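Side-chain contacts in AT-less polyketide synthase (Streptomyces platensis subsp. rosaceus, PDB 4TKT), which probably catalyses the decarboxylative condensation that lengthens a growing polyketide chain, as a ketosynthase domain of the isomigrastatin assembly line: residues A115-A120 with A128-V133; A109-G114 with D267-L272; V310-I315 with A341-A346; W412-T417 with V438-E443; A137-Y142 with P219-M224. All coordinates share one frame; numbering follows the deposited sequence.

Interaction 1. Residues A115-A120 with A128-V133; sequences ALRAAA and AGDIGV. With SO4 (sulfate ion), chain C.
R117 and D130 lie alongside each other, pointing the same way, while their flat ends stay apart, the guanidinium and carboxylate planes 51° from each other. The guanidinium edge is taken by the sulfate ion, probably from the crystallisation liquor, whose O2 lies near the guanidinium plane and accepts from R117 NH2 at 2.9 Å. A second, longer bond runs from R117 NE to sulfate O4 at 3.2 Å. D130 instead meets the aliphatic shaft, with its OD2 3.9 Å from R117 CD. A bend at chi3 (-62°) carries the guanidinium on past the carboxylate, and R117 NE remains 5.1 Å from D130 OD2, too far for a salt bridge. Here helix 113-121 packs against the corner at D130 and the strand that follows it, in the N-terminal half of a thiolase-type ketosynthase fold; S176 N and L173 O bind D130 OD1 and R117 NH1, respectively. With R117 cut back to an alanine, the sulfate is likely to lose two donors, the L173 carbonyl this partner, and I131 the cover given by R117 CG. That cover lies on the I131 CD1 methyl, 3.7 Å from R117 CG. The same methyl meets L116 CD2 at 3.6 Å, the two side chains crossing at about a right angle. One turn further on, A120 CB presses against D130 O at 3.2 Å, the closest approach between 115-120 and 128-133.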
# COMPACT_ATOMS: atom_id res chain seq x y z
N ALA A 115 8.97 -16.52 -9.17
CA ALA A 115 10.11 -16.34 -8.29
C ALA A 115 9.66 -16.25 -6.84
O ALA A 115 10.28 -16.84 -5.95
CB ALA A 115 10.90 -15.10 -8.68
N LEU A 116 8.59 -15.51 -6.60
CA LEU A 116 8.06 -15.33 -5.26
C LEU A 116 7.62 -16.66 -4.66
O LEU A 116 7.90 -16.94 -3.49
CB LEU A 116 6.90 -14.33 -5.25
CG LEU A 116 6.35 -13.96 -3.87
CD1 LEU A 116 7.46 -13.45 -2.97
CD2 LEU A 116 5.24 -12.94 -3.99
N ARG A 117 6.93 -17.47 -5.45
CA ARG A 117 6.49 -18.79 -4.98
C ARG A 117 7.68 -19.67 -4.63
O ARG A 117 7.68 -20.34 -3.59
CB ARG A 117 5.62 -19.47 -6.03
CG ARG A 117 4.30 -18.77 -6.29
CD ARG A 117 3.38 -19.61 -7.17
NE ARG A 117 3.96 -19.84 -8.50
CZ ARG A 117 3.67 -19.12 -9.58
NH1 ARG A 117 2.80 -18.12 -9.50
NH2 ARG A 117 4.24 -19.41 -10.74
N ALA A 118 8.70 -19.68 -5.49
CA ALA A 118 9.90 -20.48 -5.25
C ALA A 118 10.60 -20.07 -3.96
O ALA A 118 10.99 -20.93 -3.16
CB ALA A 118 10.85 -20.35 -6.43
N ALA A 119 10.75 -18.77 -3.75
CA ALA A 119 11.42 -18.26 -2.56
C ALA A 119 10.63 -18.59 -1.29
O ALA A 119 11.21 -18.89 -0.25
CB ALA A 119 11.63 -16.75 -2.68
N ALA A 120 9.31 -18.54 -1.40
CA ALA A 120 8.43 -18.80 -0.27
C ALA A 120 8.39 -20.29 0.08
O ALA A 120 8.48 -20.66 1.25
CB ALA A 120 7.03 -18.28 -0.55
N ALA A 128 2.77 -26.92 3.36
CA ALA A 128 2.49 -25.55 3.75
C ALA A 128 2.36 -24.67 2.52
O ALA A 128 2.98 -24.94 1.49
CB ALA A 128 3.58 -25.02 4.67
N GLY A 129 1.57 -23.61 2.62
CA GLY A 129 1.35 -22.71 1.50
C GLY A 129 2.58 -21.88 1.20
O GLY A 129 3.47 -21.75 2.04
N ASP A 130 2.64 -21.32 -0.01
CA ASP A 130 3.76 -20.46 -0.38
C ASP A 130 3.44 -19.00 -0.08
O ASP A 130 4.08 -18.38 0.77
CB ASP A 130 4.11 -20.66 -1.86
CG ASP A 130 2.89 -20.73 -2.76
OD1 ASP A 130 1.87 -20.07 -2.46
OD2 ASP A 130 2.94 -21.45 -3.79
N ILE A 131 2.45 -18.45 -0.77
CA ILE A 131 2.05 -17.05 -0.62
C ILE A 131 0.69 -16.93 0.05
O ILE A 131 -0.30 -17.50 -0.43
CB ILE A 131 1.99 -16.33 -1.98
CG1 ILE A 131 3.28 -16.54 -2.77
CG2 ILE A 131 1.71 -14.85 -1.78
CD1 ILE A 131 3.23 -15.94 -4.15
N GLY A 132 0.62 -16.17 1.14
CA GLY A 132 -0.64 -15.91 1.80
C GLY A 132 -1.19 -14.54 1.47
O GLY A 132 -0.43 -13.60 1.23
N VAL A 133 -2.51 -14.41 1.44
CA VAL A 133 -3.15 -13.14 1.12
C VAL A 133 -4.15 -12.75 2.19
O VAL A 133 -5.13 -13.45 2.43
CB VAL A 133 -3.85 -13.19 -0.26
CG1 VAL A 133 -4.40 -11.82 -0.61
CG2 VAL A 133 -2.89 -13.66 -1.33
S SO4 C . 5.88 -22.90 -9.71
O1 SO4 C . 6.14 -24.27 -10.13
O2 SO4 C . 5.27 -22.16 -10.81
O3 SO4 C . 7.13 -22.25 -9.32
O4 SO4 C . 4.97 -22.91 -8.57

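Interaction 2. Residues A109-G114 with D267-L272; sequences AGYSRG and DGDRIL
Y111 reaches across to D269 with the far end of its ring. From CB, with CG anti to the carbonyl carbon (chi1 -84°), the side chain first passes along helix 113-121, where its ring packs on L116 and A119. On the other edge, CE2 of Y111 comes to 3.2 Å from D269 OD1. The carboxylate thus approaches at the ring edge, its CG in the ring plane, while its own plane is turned 79° from the ring, close to perpendicular. At the tip, the Y111 hydroxyl donates to D269 OD1; the modelled separation of Y111 OH and D269 OD1, 2.4 Å, is very short and its exact value doubtful. The same Y111 OH has D267 CB 3.9 Å away. Beside this direct link, a water lies between the backbones, its oxygen 2.7 Å from A109 O and accepting from R270 N at the same distance. The contact joins a helix-to-helix corner to the loop before strand 273-282: G110, with positive phi, ends helix 93-109 in a Schellman motif, and S112 is the N-cap of helix 113-121. R259 forms salt bridges with both D267 and D269, R123 with D267, and K599 with D269. The buried carboxylate of D269 is therefore held by a phenol and two cationic side chains, and the two cations would be expected to favour its ionised form.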
# COMPACT_ATOMS: atom_id res chain seq x y z
N ALA A 109 8.75 -5.17 -4.81
CA ALA A 109 9.58 -6.11 -4.07
C ALA A 109 10.66 -6.72 -4.96
O ALA A 109 11.64 -7.27 -4.47
CB ALA A 109 8.72 -7.21 -3.46
N GLY A 110 10.47 -6.63 -6.27
CA GLY A 110 11.41 -7.20 -7.21
C GLY A 110 11.20 -8.69 -7.37
O GLY A 110 12.15 -9.45 -7.49
N TYR A 111 9.94 -9.10 -7.36
CA TYR A 111 9.59 -10.50 -7.53
C TYR A 111 8.57 -10.72 -8.62
O TYR A 111 7.56 -10.01 -8.70
CB TYR A 111 9.05 -11.08 -6.22
CG TYR A 111 10.12 -11.53 -5.25
CD1 TYR A 111 10.71 -12.78 -5.38
CD2 TYR A 111 10.52 -10.72 -4.20
CE1 TYR A 111 11.68 -13.20 -4.50
CE2 TYR A 111 11.49 -11.13 -3.31
CZ TYR A 111 12.07 -12.37 -3.47
OH TYR A 111 13.04 -12.79 -2.58
N SER A 112 8.82 -11.70 -9.48
CA SER A 112 7.79 -12.21 -10.36
C SER A 112 6.96 -13.22 -9.58
O SER A 112 7.38 -13.65 -8.50
CB SER A 112 8.39 -12.84 -11.61
OG SER A 112 9.17 -13.98 -11.27
N ARG A 113 5.81 -13.59 -10.11
CA ARG A 113 4.95 -14.58 -9.47
C ARG A 113 5.70 -15.88 -9.19
O ARG A 113 5.71 -16.37 -8.06
CB ARG A 113 3.72 -14.87 -10.34
CG ARG A 113 2.49 -14.07 -9.96
CD ARG A 113 1.92 -13.34 -11.16
NE ARG A 113 1.81 -14.21 -12.32
CZ ARG A 113 1.65 -13.78 -13.56
NH1 ARG A 113 1.59 -12.47 -13.80
NH2 ARG A 113 1.57 -14.64 -14.57
N GLY A 114 6.34 -16.42 -10.22
CA GLY A 114 7.06 -17.67 -10.10
C GLY A 114 8.21 -17.61 -9.12
O GLY A 114 8.41 -18.53 -8.32
N ASP A 267 17.92 -13.78 1.11
CA ASP A 267 17.52 -13.75 -0.29
C ASP A 267 17.85 -12.42 -0.95
O ASP A 267 17.52 -12.20 -2.12
CB ASP A 267 16.02 -14.04 -0.42
CG ASP A 267 15.69 -15.50 -0.22
OD1 ASP A 267 16.53 -16.22 0.38
OD2 ASP A 267 14.61 -15.94 -0.65
N GLY A 268 18.51 -11.54 -0.21
CA GLY A 268 18.92 -10.25 -0.73
C GLY A 268 17.75 -9.35 -1.09
O GLY A 268 17.86 -8.53 -2.01
N ASP A 269 16.64 -9.50 -0.38
CA ASP A 269 15.46 -8.68 -0.62
C ASP A 269 15.66 -7.25 -0.16
O ASP A 269 16.51 -6.98 0.69
CB ASP A 269 14.23 -9.26 0.08
CG ASP A 269 13.83 -10.62 -0.45
OD1 ASP A 269 14.22 -10.95 -1.59
OD2 ASP A 269 13.12 -11.35 0.27
N ARG A 270 14.88 -6.33 -0.72
CA ARG A 270 14.77 -4.99 -0.17
C ARG A 270 14.06 -5.10 1.16
O ARG A 270 13.20 -5.96 1.34
CB ARG A 270 14.00 -4.06 -1.11
CG ARG A 270 14.59 -3.94 -2.49
CD ARG A 270 13.71 -3.09 -3.38
NE ARG A 270 13.51 -1.75 -2.84
CZ ARG A 270 12.33 -1.16 -2.71
NH1 ARG A 270 11.23 -1.81 -3.07
NH2 ARG A 270 12.24 0.06 -2.21
N ILE A 271 14.42 -4.25 2.12
CA ILE A 271 13.76 -4.27 3.41
C ILE A 271 13.34 -2.85 3.79
O ILE A 271 14.17 -2.03 4.19
CB ILE A 271 14.66 -4.88 4.50
CG1 ILE A 271 15.04 -6.31 4.10
CG2 ILE A 271 13.94 -4.89 5.83
CD1 ILE A 271 16.03 -6.97 5.04
N LEU A 272 12.06 -2.57 3.63
CA LEU A 272 11.52 -1.23 3.84
C LEU A 272 11.28 -0.96 5.32
O LEU A 272 11.02 0.17 5.72
CB LEU A 272 10.22 -1.05 3.06
CG LEU A 272 10.27 -1.53 1.60
CD1 LEU A 272 8.92 -1.36 0.93
CD2 LEU A 272 11.35 -0.79 0.84
O HOH W 1 12.48 -6.94 -1.88

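Interaction 3. Residues V310-I315 with A341-A346; sequences VDPRDI and AEFTDA
P312 lays its CG over one face of the F343 ring, 3.3 Å above the plane and displaced toward the rim. The distance from P312 CG to the ring centroid of F343 is 3.7 Å, with the direction 28° off the ring normal, which makes this a CH-pi contact. The methylene sits nearest the root of the ring: P312 CG is 3.4 Å from F343 CG. With chi1 at -61°, F343 directs its ring beside its own backbone N, and the two side chains cross at about a right angle. The neighbouring residue continues the packing by different means. R313 sets its CB 3.7 Å from T344 CG2, then bends at chi2 so that its NE lies 3.6 Å from A346 CB, an approach oblique to the guanidinium. The proline and arginine are presented by a 3-10 turn, 312-314, closed by D314 N donating to D311 O at 2.6 Å, while R313 N donates weakly to D311 OD1. The two loops lie at the start of adjacent parallel strands, 317-319 and 350-353, linked by a beta-alpha-beta crossover through helix 328-340. Behind the contact, P312 also touches W305 of helix 294-308. No hydrogen bond or salt bridge spans the two loops, so cohesion rests on dispersion and the CH-pi overlap; the charge of R313 finds a cation-pi partner in F349, while the portion from CB to NE packs on T344 and A346.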
# COMPACT_ATOMS: atom_id res chain seq x y z
N VAL A 310 10.37 -4.16 22.79
CA VAL A 310 10.97 -2.84 22.68
C VAL A 310 10.87 -2.06 23.99
O VAL A 310 10.10 -2.42 24.88
CB VAL A 310 10.29 -2.01 21.56
CG1 VAL A 310 10.34 -2.75 20.24
CG2 VAL A 310 8.85 -1.70 21.94
N ASP A 311 11.68 -1.01 24.10
CA ASP A 311 11.59 -0.07 25.21
C ASP A 311 10.88 1.18 24.72
O ASP A 311 11.46 1.99 23.99
CB ASP A 311 12.99 0.27 25.74
CG ASP A 311 12.95 1.01 27.07
OD1 ASP A 311 11.90 1.59 27.42
OD2 ASP A 311 13.99 1.03 27.77
N PRO A 312 9.60 1.35 25.12
CA PRO A 312 8.73 2.45 24.69
C PRO A 312 9.36 3.83 24.79
O PRO A 312 8.94 4.74 24.08
CB PRO A 312 7.52 2.34 25.64
CG PRO A 312 7.79 1.16 26.53
CD PRO A 312 8.87 0.35 25.91
N ARG A 313 10.35 3.99 25.66
CA ARG A 313 11.07 5.26 25.77
C ARG A 313 11.80 5.58 24.46
O ARG A 313 12.05 6.74 24.14
CB ARG A 313 12.05 5.21 26.94
CG ARG A 313 12.89 6.47 27.13
CD ARG A 313 12.02 7.71 27.30
NE ARG A 313 12.83 8.93 27.43
CZ ARG A 313 13.30 9.63 26.41
NH1 ARG A 313 14.03 10.72 26.63
NH2 ARG A 313 13.06 9.24 25.16
N ASP A 314 12.13 4.53 23.70
CA ASP A 314 12.87 4.69 22.45
C ASP A 314 11.97 4.99 21.26
O ASP A 314 12.47 5.32 20.18
CB ASP A 314 13.69 3.43 22.17
CG ASP A 314 14.72 3.16 23.24
OD1 ASP A 314 15.33 4.12 23.75
OD2 ASP A 314 14.92 1.97 23.58
N ILE A 315 10.66 4.88 21.44
CA ILE A 315 9.71 5.17 20.36
C ILE A 315 9.89 6.61 19.88
O ILE A 315 9.76 7.55 20.66
CB ILE A 315 8.24 4.98 20.80
CG1 ILE A 315 7.99 3.55 21.28
CG2 ILE A 315 7.30 5.34 19.66
CD1 ILE A 315 7.93 2.54 20.17
N ALA A 341 2.96 5.17 30.52
CA ALA A 341 3.13 5.39 31.96
C ALA A 341 3.59 4.13 32.70
O ALA A 341 4.10 4.21 33.81
CB ALA A 341 1.85 5.91 32.58
N GLU A 342 3.39 2.98 32.07
CA GLU A 342 3.79 1.71 32.68
C GLU A 342 5.27 1.42 32.49
O GLU A 342 5.77 0.39 32.94
CB GLU A 342 2.96 0.56 32.11
CG GLU A 342 1.55 0.47 32.67
CD GLU A 342 1.53 0.25 34.17
OE1 GLU A 342 2.43 -0.45 34.68
OE2 GLU A 342 0.62 0.78 34.84
N PHE A 343 5.98 2.34 31.83
CA PHE A 343 7.38 2.11 31.51
C PHE A 343 8.27 3.31 31.83
O PHE A 343 9.35 3.15 32.39
CB PHE A 343 7.53 1.74 30.04
CG PHE A 343 6.81 0.47 29.66
CD1 PHE A 343 7.42 -0.76 29.84
CD2 PHE A 343 5.54 0.52 29.12
CE1 PHE A 343 6.76 -1.93 29.49
CE2 PHE A 343 4.88 -0.64 28.77
CZ PHE A 343 5.49 -1.87 28.96
N THR A 344 7.81 4.50 31.47
CA THR A 344 8.58 5.72 31.74
C THR A 344 7.69 6.89 32.15
O THR A 344 6.52 6.95 31.77
CB THR A 344 9.41 6.16 30.52
OG1 THR A 344 8.60 6.07 29.34
CG2 THR A 344 10.64 5.28 30.36
N ASP A 345 8.27 7.81 32.91
CA ASP A 345 7.58 9.03 33.32
C ASP A 345 8.05 10.21 32.47
O ASP A 345 7.75 11.36 32.78
CB ASP A 345 7.81 9.31 34.80
N ALA A 346 8.79 9.91 31.41
CA ALA A 346 9.36 10.93 30.54
C ALA A 346 8.28 11.72 29.80
O ALA A 346 7.16 11.22 29.59
CB ALA A 346 10.33 10.31 29.55

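Interaction 4. Residues W412-T417 with V438-E443; sequences WPRTGT and VEDYVE
D440, just past the end of strand 432-439, is the first residue of 438-443 to touch 412-417, and it does so by a salt bridge to R414. The two side chains come from opposite directions, and their guanidinium and carboxylate planes are 15° apart, nearly parallel, but the carboxylate oxygen OD2 stands obliquely to the guanidinium. R414 NH2 donates to D440 OD2 at 2.9 Å with a bent angle of 127°, and R414 NH1 donates to D440 OD1 at 3.5 Å; both bonds are weak as hydrogen bonds. A bend at chi3 (-56°) finishes an otherwise extended R414 chain. Its NE is bound by a glycerol, while R420 makes a long, weak ion pair with D440. Y441 turns away from 412-417 and packs on I271. V442 then comes back toward the loop, its CG2 methyl 3.5 Å from R414 NH1 as the two side chains slide past each other in opposite directions. The same V442 CG2 lies 4.0 Å from T417 O, the last link between the segments. A leucine in place of R414 would probably cost the D440 carboxylate its salt-bridge partner, the long ion pair with R420 being a weak substitute. Strands 421-427 and 432-439 run antiparallel side by side in the central sheet of the thiolase-like fold, and the salt bridge joins the loop that leads into this pair to the segment that leaves it.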
# COMPACT_ATOMS: atom_id res chain seq x y z
N TRP A 412 14.30 13.58 11.34
CA TRP A 412 14.18 12.49 12.30
C TRP A 412 15.52 11.78 12.40
O TRP A 412 15.76 10.81 11.69
CB TRP A 412 13.07 11.52 11.89
CG TRP A 412 12.79 10.42 12.89
CD1 TRP A 412 13.43 10.21 14.07
CD2 TRP A 412 11.79 9.40 12.78
NE1 TRP A 412 12.89 9.11 14.71
CE2 TRP A 412 11.88 8.60 13.93
CE3 TRP A 412 10.82 9.08 11.82
CZ2 TRP A 412 11.05 7.51 14.16
CZ3 TRP A 412 10.00 8.00 12.04
CH2 TRP A 412 10.12 7.22 13.20
N PRO A 413 16.40 12.27 13.29
CA PRO A 413 17.78 11.78 13.41
C PRO A 413 17.87 10.38 14.01
O PRO A 413 17.11 10.04 14.91
CB PRO A 413 18.43 12.81 14.33
CG PRO A 413 17.31 13.30 15.18
CD PRO A 413 16.10 13.31 14.29
N ARG A 414 18.81 9.59 13.50
CA ARG A 414 19.05 8.25 14.01
C ARG A 414 19.97 8.29 15.22
O ARG A 414 21.00 8.97 15.20
CB ARG A 414 19.64 7.35 12.93
CG ARG A 414 19.89 5.92 13.37
CD ARG A 414 20.55 5.09 12.28
NE ARG A 414 19.78 5.10 11.03
CZ ARG A 414 18.82 4.23 10.74
NH1 ARG A 414 18.50 3.27 11.60
NH2 ARG A 414 18.18 4.32 9.58
N THR A 415 19.61 7.58 16.28
CA THR A 415 20.44 7.51 17.48
C THR A 415 21.48 6.41 17.33
O THR A 415 21.16 5.23 17.38
CB THR A 415 19.60 7.26 18.74
OG1 THR A 415 18.66 8.32 18.92
CG2 THR A 415 20.51 7.19 19.97
N GLY A 416 22.74 6.82 17.16
CA GLY A 416 23.83 5.89 16.96
C GLY A 416 23.58 5.01 15.75
O GLY A 416 23.34 5.50 14.65
N THR A 417 23.64 3.70 15.95
CA THR A 417 23.31 2.74 14.90
C THR A 417 22.01 2.02 15.24
O THR A 417 21.66 1.03 14.60
CB THR A 417 24.44 1.71 14.69
OG1 THR A 417 24.73 1.06 15.94
CG2 THR A 417 25.70 2.39 14.18
N VAL A 438 6.90 -1.03 14.45
CA VAL A 438 7.86 -1.18 13.36
C VAL A 438 9.17 -0.44 13.63
O VAL A 438 9.21 0.59 14.30
CB VAL A 438 7.28 -0.69 12.01
CG1 VAL A 438 5.98 -1.40 11.70
CG2 VAL A 438 7.07 0.81 12.02
N GLU A 439 10.25 -0.99 13.10
CA GLU A 439 11.55 -0.34 13.10
C GLU A 439 12.17 -0.48 11.71
O GLU A 439 11.86 -1.43 10.99
CB GLU A 439 12.47 -0.94 14.16
CG GLU A 439 12.78 -2.41 13.94
CD GLU A 439 13.83 -2.94 14.91
OE1 GLU A 439 14.18 -2.22 15.87
OE2 GLU A 439 14.30 -4.08 14.70
N ASP A 440 13.03 0.46 11.33
CA ASP A 440 13.71 0.32 10.04
C ASP A 440 14.84 -0.69 10.14
O ASP A 440 15.11 -1.23 11.22
CB ASP A 440 14.23 1.67 9.53
CG ASP A 440 15.09 2.39 10.55
OD1 ASP A 440 15.36 1.82 11.63
OD2 ASP A 440 15.50 3.54 10.26
N TYR A 441 15.50 -0.95 9.02
CA TYR A 441 16.51 -1.99 8.96
C TYR A 441 17.92 -1.41 8.86
O TYR A 441 18.14 -0.38 8.22
CB TYR A 441 16.23 -2.91 7.76
CG TYR A 441 17.28 -3.97 7.53
CD1 TYR A 441 17.41 -5.05 8.40
CD2 TYR A 441 18.12 -3.92 6.43
CE1 TYR A 441 18.37 -6.03 8.19
CE2 TYR A 441 19.08 -4.89 6.20
CZ TYR A 441 19.20 -5.94 7.09
OH TYR A 441 20.15 -6.91 6.87
N VAL A 442 18.87 -2.09 9.50
CA VAL A 442 20.27 -1.70 9.45
C VAL A 442 21.15 -2.90 9.10
O VAL A 442 21.23 -3.86 9.86
CB VAL A 442 20.75 -1.09 10.78
CG1 VAL A 442 22.25 -0.84 10.74
CG2 VAL A 442 19.99 0.19 11.10
N GLU A 443 21.80 -2.84 7.94
CA GLU A 443 22.67 -3.93 7.50
C GLU A 443 23.97 -3.97 8.30
O GLU A 443 24.08 -4.70 9.28
CB GLU A 443 22.98 -3.79 6.01

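Interaction 5. Residues A137-Y142 with P219-M224; sequences AMYSEY and PGKYLM
Y139 and K221 make the close half of this contact. The lysine side chain crosses the tyrosine at about a right angle and lays CE over one ring face, 3.6 Å above the plane and toward the rim. From K221 CE to the ring centroid of Y139 is 3.8 Å, 20° off the normal, a CH-pi contact. The bend at chi3 of K221 (-62°) brings NZ to 4.4 Å from the same Y139 centroid, an off-centre cation-pi interaction. Near the root of the lysine, E141 OE2 meets K221 CB at 3.2 Å, another tight spot. The charged ends are less intimate: E141 OE1 and K221 NZ are 4.3 Å apart, beyond a salt bridge though still likely to attract. The ammonium group is bound instead by S216 OG and L215 O, and the Y139 hydroxyl by E363. The loose side belongs to M224, a selenomethionine exposed to solvent, whose side chain comes no nearer than 5.0 Å to 137-142 and touches a crystal neighbour. In the fold, 137-142 connects strand 129-136 to helix 142-151, while K221 stands in the first turn of helix 220-227, shortly after strand 208-214. Those two strands are parallel neighbours in the sheet, so the contact knits together the chain leaving their C-terminal ends, with N214 at the end of strand 208-214 touching both Y139 and K221.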
# COMPACT_ATOMS: atom_id res chain seq x y z
N ALA A 137 -11.24 -5.19 4.48
CA ALA A 137 -12.27 -4.38 3.85
C ALA A 137 -13.54 -4.45 4.68
O ALA A 137 -13.75 -5.42 5.41
CB ALA A 137 -12.52 -4.84 2.43
N MSE A 138 -14.40 -3.44 4.56
CA MSE A 138 -15.61 -3.41 5.39
C MSE A 138 -16.89 -3.05 4.63
O MSE A 138 -17.98 -3.25 5.15
CB MSE A 138 -15.42 -2.43 6.54
CG MSE A 138 -15.20 -0.98 6.13
SE MSE A 138 -15.10 0.23 7.67
CE MSE A 138 -16.92 0.05 8.34
N TYR A 139 -16.76 -2.54 3.41
CA TYR A 139 -17.94 -2.14 2.64
C TYR A 139 -18.16 -2.99 1.40
O TYR A 139 -17.21 -3.34 0.70
CB TYR A 139 -17.84 -0.67 2.21
CG TYR A 139 -17.94 0.32 3.34
CD1 TYR A 139 -19.13 0.52 4.01
CD2 TYR A 139 -16.83 1.08 3.72
CE1 TYR A 139 -19.23 1.44 5.05
CE2 TYR A 139 -16.92 2.00 4.75
CZ TYR A 139 -18.12 2.17 5.41
OH TYR A 139 -18.21 3.08 6.44
N SER A 140 -19.42 -3.33 1.14
CA SER A 140 -19.82 -3.98 -0.10
C SER A 140 -20.92 -3.17 -0.77
O SER A 140 -22.06 -3.62 -0.87
CB SER A 140 -20.30 -5.40 0.15
OG SER A 140 -19.23 -6.23 0.55
N GLU A 141 -20.56 -1.97 -1.24
CA GLU A 141 -21.55 -1.01 -1.73
C GLU A 141 -21.92 -1.17 -3.20
O GLU A 141 -23.04 -0.84 -3.58
CB GLU A 141 -21.04 0.40 -1.49
CG GLU A 141 -20.99 0.81 -0.04
CD GLU A 141 -20.62 2.26 0.14
OE1 GLU A 141 -19.63 2.71 -0.50
OE2 GLU A 141 -21.32 2.96 0.90
N TYR A 142 -20.98 -1.64 -4.02
CA TYR A 142 -21.22 -1.81 -5.46
C TYR A 142 -22.49 -2.62 -5.69
O TYR A 142 -23.31 -2.30 -6.54
CB TYR A 142 -20.01 -2.47 -6.11
CG TYR A 142 -19.87 -2.22 -7.60
CD1 TYR A 142 -19.83 -0.92 -8.10
CD2 TYR A 142 -19.73 -3.27 -8.49
CE1 TYR A 142 -19.69 -0.69 -9.46
CE2 TYR A 142 -19.59 -3.05 -9.85
CZ TYR A 142 -19.57 -1.75 -10.32
OH TYR A 142 -19.42 -1.53 -11.68
N PRO A 219 -23.64 6.69 -2.58
CA PRO A 219 -24.02 7.79 -1.68
C PRO A 219 -24.50 7.31 -0.31
O PRO A 219 -24.54 8.11 0.64
CB PRO A 219 -25.14 8.50 -2.44
CG PRO A 219 -25.68 7.47 -3.38
CD PRO A 219 -24.50 6.64 -3.78
N GLY A 220 -24.87 6.04 -0.20
CA GLY A 220 -25.39 5.48 1.04
C GLY A 220 -24.53 5.74 2.25
O GLY A 220 -25.04 6.07 3.33
N LYS A 221 -23.22 5.59 2.09
CA LYS A 221 -22.27 5.81 3.18
C LYS A 221 -22.40 7.21 3.75
O LYS A 221 -22.27 7.42 4.95
CB LYS A 221 -20.84 5.57 2.70
CG LYS A 221 -19.79 5.78 3.77
CD LYS A 221 -18.39 5.86 3.18
CE LYS A 221 -18.00 4.56 2.49
NZ LYS A 221 -16.61 4.62 1.96
N TYR A 222 -22.68 8.17 2.87
CA TYR A 222 -22.79 9.56 3.28
C TYR A 222 -24.12 9.85 3.98
O TYR A 222 -24.17 10.64 4.91
CB TYR A 222 -22.60 10.49 2.08
CG TYR A 222 -21.13 10.71 1.78
CD1 TYR A 222 -20.42 9.80 1.01
CD2 TYR A 222 -20.47 11.82 2.28
CE1 TYR A 222 -19.07 9.99 0.75
CE2 TYR A 222 -19.12 12.02 2.02
CZ TYR A 222 -18.43 11.11 1.25
OH TYR A 222 -17.10 11.31 0.99
N LEU A 223 -25.18 9.19 3.53
CA LEU A 223 -26.47 9.31 4.20
C LEU A 223 -26.39 8.68 5.59
O LEU A 223 -27.15 9.04 6.49
CB LEU A 223 -27.57 8.63 3.38
CG LEU A 223 -27.99 9.32 2.08
CD1 LEU A 223 -28.96 8.45 1.31
CD2 LEU A 223 -28.60 10.69 2.35
N MSE A 224 -25.46 7.76 5.76
CA MSE A 224 -25.31 7.03 7.01
C MSE A 224 -24.55 7.84 8.05
O MSE A 224 -24.97 7.92 9.21
CB MSE A 224 -24.59 5.71 6.75
CG MSE A 224 -24.58 4.77 7.93
SE MSE A 224 -22.81 4.04 8.26
CE MSE A 224 -22.12 5.46 9.39

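From the N terminus, interaction 2 opens first, at 109-114, and closes a long loop at 267-272. Interaction 1 and then interaction 5 lie in series inside that loop; strand 129-136 begins in interaction 1 and leads into interaction 5. Interaction 3 follows, closing its short crossover before interaction 4 opens; no two contacts cross. Interactions 1 and 2 share helix 113-121 and touch, their centres about 12 Å apart, and interaction 2 meets interaction 4 where I271 packs on Y441. Interactions 2 and 5 lie on opposite sides of the chain's centre. Interactions 1 and 5 belong to the N-terminal half, 3 and 4 to the C-terminal half, and 2 links helix 113-121 to the loop before strand 273-282.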